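Local coordinates for protein nucleoporin NUP145 (Chaetomium thermophilum, PDB 5HB6) that probably serves as a structural component of the nuclear pore complex, this part being its autoproteolytic domain, at residues S46-L50 / D51-G55. The protein carries 1 engineered substitution. Numbering follows the deposited sequence. Where two conformers were deposited one is given.
Sequences SNINL and DDLFG. With SO4 (sulfate ion), chain D.
N49 and D52 close a type I β-turn, with D52 N donating to N49 O at 3.0 Å and L50 and D51 at the two corners. The N49 side chain folds forward over the first half of the turn: CG stands anti to the backbone N (chi1 -178°), and OD1 accepts from D51 N at 3.0 Å, a bent bond whose donor sits above the amide plane. This Asx turn superposed on the β-turn helps to hold the amide's rotation and leaves ND2 facing the D52 side, where a water accepts from N49 ND2 (3.0 Å) and donates to D52 OD2 (3.1 Å), while D52 OD1 is hydrogen-bonded to T56 OG1. The motif lies in the long loop between strands 35-39 and 58-61 of the autopeptidase domain. The apolar chains L50 and L53 run side by side; in the conformer given for L53, L50 CD2 is 4.1 Å from L53 CD1 and I48 CG2 meets the same methyl, though a second conformer makes this packing less certain. L50 continues onto helix 10-14, L53 onto strand 28-31. L50 N points almost straight (178°) at O1 of a sulfate ion, probably from the crystallisation liquor, at 2.9 Å; R14 and R21 also bind this anion, and R14 forms a salt bridge with D51 OD1.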
# COMPACT_ATOMS: atom_id res chain seq x y z
N SER A 46 16.39 -6.33 6.38
CA SER A 46 17.64 -7.08 6.39
C SER A 46 17.46 -8.53 5.96
O SER A 46 18.41 -9.15 5.47
CB SER A 46 18.31 -7.00 7.77
OG SER A 46 17.52 -7.61 8.77
N ASN A 47 16.26 -9.09 6.15
CA ASN A 47 16.00 -10.49 5.82
C ASN A 47 14.82 -10.65 4.86
O ASN A 47 14.10 -11.66 4.92
CB ASN A 47 15.83 -11.32 7.09
CG ASN A 47 17.17 -11.58 7.78
OD1 ASN A 47 17.41 -11.09 8.89
ND2 ASN A 47 18.04 -12.33 7.12
N ILE A 48 14.63 -9.68 3.97
CA ILE A 48 13.65 -9.76 2.89
C ILE A 48 14.40 -9.83 1.57
O ILE A 48 15.39 -9.11 1.37
CB ILE A 48 12.71 -8.55 2.95
CG1 ILE A 48 11.80 -8.70 4.18
CG2 ILE A 48 11.89 -8.43 1.68
CD1 ILE A 48 11.01 -7.46 4.53
N ASN A 49 13.94 -10.70 0.67
CA ASN A 49 14.55 -10.87 -0.65
C ASN A 49 13.99 -9.81 -1.59
O ASN A 49 12.88 -9.94 -2.11
CB ASN A 49 14.26 -12.27 -1.18
CG ASN A 49 14.90 -12.54 -2.54
OD1 ASN A 49 15.55 -11.67 -3.12
ND2 ASN A 49 14.73 -13.76 -3.04
N LEU A 50 14.77 -8.76 -1.81
CA LEU A 50 14.31 -7.64 -2.62
C LEU A 50 14.13 -8.02 -4.08
O LEU A 50 13.46 -7.29 -4.81
CB LEU A 50 15.27 -6.47 -2.50
CG LEU A 50 15.46 -5.89 -1.10
CD1 LEU A 50 16.67 -4.98 -1.12
CD2 LEU A 50 14.23 -5.13 -0.71
N ASP A 51 14.72 -9.13 -4.52
CA ASP A 51 14.54 -9.60 -5.88
C ASP A 51 13.30 -10.46 -6.04
O ASP A 51 12.97 -10.86 -7.16
CB ASP A 51 15.77 -10.40 -6.33
CG ASP A 51 16.88 -9.51 -6.86
OD1 ASP A 51 16.57 -8.46 -7.48
OD2 ASP A 51 18.06 -9.85 -6.64
N ASP A 52 12.60 -10.76 -4.95
CA ASP A 52 11.38 -11.55 -5.02
C ASP A 52 10.38 -10.95 -4.06
O ASP A 52 9.84 -11.61 -3.17
CB ASP A 52 11.64 -13.02 -4.72
CG ASP A 52 10.47 -13.90 -5.11
OD1 ASP A 52 9.69 -13.47 -5.98
OD2 ASP A 52 10.34 -15.01 -4.54
N LEU A 53 10.14 -9.66 -4.24
CA LEU A 53 9.20 -8.89 -3.45
C LEU A 53 7.94 -8.59 -4.24
O LEU A 53 6.82 -8.91 -3.80
CB LEU A 53 9.87 -7.58 -3.02
CG LEU A 53 9.21 -6.77 -1.90
CD1 LEU A 53 10.27 -5.97 -1.13
CD2 LEU A 53 8.17 -5.85 -2.47
N PHE A 54 8.09 -8.00 -5.43
CA PHE A 54 6.94 -7.60 -6.24
C PHE A 54 6.14 -8.84 -6.63
O PHE A 54 6.70 -9.79 -7.19
CB PHE A 54 7.42 -6.92 -7.52
CG PHE A 54 8.25 -5.67 -7.32
CD1 PHE A 54 7.98 -4.74 -6.32
CD2 PHE A 54 9.29 -5.42 -8.20
CE1 PHE A 54 8.75 -3.62 -6.21
CE2 PHE A 54 10.04 -4.29 -8.09
CZ PHE A 54 9.78 -3.39 -7.09
N GLY A 55 4.84 -8.81 -6.37
CA GLY A 55 3.99 -9.91 -6.77
C GLY A 55 4.12 -11.16 -5.94
O GLY A 55 3.43 -12.15 -6.22
S SO4 D . 18.56 -8.95 -1.68
O1 SO4 D . 17.49 -8.75 -0.70
O2 SO4 D . 19.59 -7.93 -1.47
O3 SO4 D . 17.99 -8.90 -3.03
O4 SO4 D . 19.15 -10.27 -1.49
O HOH W 1 12.35 -15.37 -2.16
O HOH W 2 10.79 -7.94 -6.49